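Local coordinates for protein eukaryotic Translation Initiation 4E (Schistosoma mansoni, PDB 3HXI) that binds the 7-methylguanosine cap at the 5' end of messenger RNA and probably helps to start translation in this parasite, at residues Glu57-Tyr60 and Gly61-Leu64. Numbering follows the deposited sequence.
Sequences EITY and GKDL. With GTG (7-methyl-guanosine-5'-triphosphate-5'-guanosine), chain C.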
loop_
_atom_site.group_PDB
_atom_site.type_symbol
_atom_site.label_atom_id
_atom_site.label_comp_id
_atom_site.label_asym_id
_atom_site.label_seq_id
_atom_site.Cartn_x
_atom_site.Cartn_y
_atom_site.Cartn_z
ATOM N N GLU A 57 -13.990 5.806 -7.704
ATOM C CA GLU A 57 -14.206 6.620 -8.920
ATOM C C GLU A 57 -13.158 6.406 -10.023
ATOM O O GLU A 57 -13.395 6.774 -11.188
ATOM C CB GLU A 57 -14.287 8.105 -8.544
ATOM N N ILE A 58 -12.013 5.815 -9.666
ATOM C CA ILE A 58 -10.871 5.665 -10.579
ATOM C C ILE A 58 -11.189 4.771 -11.759
ATOM O O ILE A 58 -11.920 3.786 -11.622
ATOM C CB ILE A 58 -9.607 5.088 -9.877
ATOM C CG1 ILE A 58 -9.327 5.815 -8.572
ATOM C CG2 ILE A 58 -8.363 5.237 -10.763
ATOM C CD1 ILE A 58 -8.129 5.261 -7.840
ATOM N N THR A 59 -10.625 5.122 -12.913
ATOM C CA THR A 59 -10.786 4.351 -14.137
ATOM C C THR A 59 -9.860 3.116 -14.104
ATOM O O THR A 59 -8.750 3.177 -13.557
ATOM C CB THR A 59 -10.499 5.230 -15.388
ATOM O OG1 THR A 59 -9.135 5.665 -15.381
ATOM C CG2 THR A 59 -11.393 6.466 -15.399
ATOM N N TYR A 60 -10.314 2.005 -14.677
ATOM C CA TYR A 60 -9.535 0.765 -14.647
ATOM C C TYR A 60 -8.124 0.953 -15.200
ATOM O O TYR A 60 -7.925 1.667 -16.193
ATOM C CB TYR A 60 -10.231 -0.351 -15.412
ATOM C CG TYR A 60 -11.521 -0.841 -14.794
ATOM C CD1 TYR A 60 -11.573 -1.277 -13.467
ATOM C CD2 TYR A 60 -12.687 -0.900 -15.549
ATOM C CE1 TYR A 60 -12.769 -1.742 -12.905
ATOM C CE2 TYR A 60 -13.875 -1.364 -15.002
ATOM C CZ TYR A 60 -13.912 -1.787 -13.688
ATOM O OH TYR A 60 -15.105 -2.249 -13.163
ATOM N N GLY A 61 -7.154 0.325 -14.539
ATOM C CA GLY A 61 -5.756 0.359 -14.970
ATOM C C GLY A 61 -4.969 1.588 -14.542
ATOM O O GLY A 61 -3.768 1.680 -14.854
ATOM N N LYS A 62 -5.635 2.541 -13.873
ATOM C CA LYS A 62 -4.982 3.730 -13.288
ATOM C C LYS A 62 -4.776 3.440 -11.812
ATOM O O LYS A 62 -5.737 3.169 -11.104
ATOM C CB LYS A 62 -5.836 4.984 -13.450
ATOM C CG LYS A 62 -5.338 6.199 -12.617
ATOM C CD LYS A 62 -6.079 7.493 -12.978
ATOM C CE LYS A 62 -6.083 8.479 -11.804
ATOM N NZ LYS A 62 -6.428 9.868 -12.250
ATOM N N ASP A 63 -3.532 3.462 -11.358
ATOM C CA ASP A 63 -3.211 2.917 -10.050
ATOM C C ASP A 63 -2.715 4.008 -9.099
ATOM O O ASP A 63 -2.232 5.046 -9.542
ATOM C CB ASP A 63 -2.161 1.797 -10.177
ATOM C CG ASP A 63 -2.634 0.620 -11.041
ATOM O OD1 ASP A 63 -3.829 0.541 -11.333
ATOM O OD2 ASP A 63 -1.804 -0.245 -11.427
ATOM N N LEU A 64 -2.834 3.745 -7.800
ATOM C CA LEU A 64 -2.380 4.641 -6.745
ATOM C C LEU A 64 -1.275 3.939 -5.955
ATOM O O LEU A 64 -1.428 2.770 -5.568
ATOM C CB LEU A 64 -3.530 4.972 -5.798
ATOM C CG LEU A 64 -4.849 5.432 -6.422
ATOM C CD1 LEU A 64 -5.936 5.554 -5.326
ATOM C CD2 LEU A 64 -4.642 6.748 -7.169
HETATM P PA GTG C . 0.534 -4.991 -12.967
HETATM O O1A GTG C . -0.149 -3.720 -13.393
HETATM O O2A GTG C . 0.903 -5.255 -11.523
HETATM O O3A GTG C . -0.225 -6.304 -13.497
HETATM P PB GTG C . -1.678 -6.453 -14.127
HETATM O O1B GTG C . -2.730 -5.847 -13.232
HETATM O O2B GTG C . -1.788 -7.920 -14.530
HETATM O O3B GTG C . -1.497 -5.613 -15.486
HETATM N N9A GTG C . 5.618 -3.492 -13.755
HETATM C C8A GTG C . 4.862 -3.515 -12.652
HETATM N N7A GTG C . 5.608 -3.095 -11.606
HETATM C C7X GTG C . 5.092 -2.988 -10.219
HETATM C C5A GTG C . 6.828 -2.816 -12.072
HETATM C C6A GTG C . 7.981 -2.351 -11.429
HETATM O O6A GTG C . 8.027 -2.108 -10.200
HETATM N N1A GTG C . 9.097 -2.180 -12.180
HETATM C C2A GTG C . 9.067 -2.432 -13.527
HETATM N N2A GTG C . 10.159 -2.264 -14.296
HETATM N N3A GTG C . 7.948 -2.876 -14.142
HETATM C C4A GTG C . 6.828 -3.061 -13.423
HETATM O O5D GTG C . 1.897 -5.045 -13.772
HETATM C C5D GTG C . 1.861 -4.992 -15.194
HETATM C C4D GTG C . 3.276 -4.927 -15.725
HETATM O O4D GTG C . 3.845 -3.682 -15.345
HETATM C C3D GTG C . 4.199 -5.984 -15.153
HETATM O O3D GTG C . 4.051 -7.228 -15.835
HETATM C C2D GTG C . 5.551 -5.347 -15.365
HETATM O O2D GTG C . 5.974 -5.543 -16.723
HETATM C C1D GTG C . 5.244 -3.871 -15.139
HETATM P PG GTG C . -2.645 -5.190 -16.528
HETATM O O1G GTG C . -4.018 -5.209 -15.936
HETATM O O2G GTG C . -2.382 -5.915 -17.836
HETATM O O5E GTG C . -2.219 -3.658 -16.760
HETATM C C5E GTG C . -2.453 -2.686 -15.743
HETATM C C4E GTG C . -2.056 -1.312 -16.243
HETATM O O4E GTG C . -0.649 -1.305 -16.501
HETATM C C3E GTG C . -2.717 -0.945 -17.558
HETATM O O3E GTG C . -2.811 0.489 -17.594
HETATM C C2E GTG C . -1.717 -1.379 -18.620
HETATM O O2E GTG C . -1.842 -0.639 -19.846
HETATM C C1E GTG C . -0.412 -1.065 -17.902
HETATM N N9B GTG C . 0.776 -1.862 -18.266
HETATM C C8B GTG C . 0.641 -3.281 -18.037
HETATM N N7B GTG C . 1.964 -3.752 -18.435
HETATM C C5B GTG C . 2.716 -2.669 -18.794
HETATM C C6B GTG C . 4.104 -2.513 -19.265
HETATM O O6B GTG C . 4.805 -3.554 -19.383
HETATM N N1B GTG C . 4.543 -1.257 -19.564
HETATM C C2B GTG C . 3.739 -0.148 -19.421
HETATM N N2B GTG C . 4.195 1.095 -19.714
HETATM N N3B GTG C . 2.456 -0.225 -18.989
HETATM C C4B GTG C . 1.935 -1.426 -18.665
#
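Lys62 N donates to Thr59 O at 3.2 Å, closing a type II beta turn that carries the chain into strand 63-68. The bond is fairly straight, 155° at the hydrogen. Gly61 takes the third position of the turn with a positive phi of 83°.

Apolar contacts fill in behind the turn. The ends of Ile58 and Leu64 meet head on, CD1 against CD1 at 3.3 Å, closer than two methyls normally pack; Phe126 of the neighbouring strand 121-127 touches both. Placed anti to the backbone N, the other branch of Ile58, CG2, is turned onto the extended Lys62 chain, which it meets at about a right angle, 3.7 Å from CG. Ile58 CG2 also lies 3.4 Å from Lys62 O, a buried carbonyl with no polar partner in the model.

On the cap side, ribose hydroxyl O3E of the cap analogue donates to Gly61 O at 3.1 Å. Asp63, two residues on, bonds Gln127 and forms a salt bridge with Arg129, both of which also hold the ligand. The turn thus offers a backbone carbonyl to the sugar of the second guanosine, a contact that does not read the base.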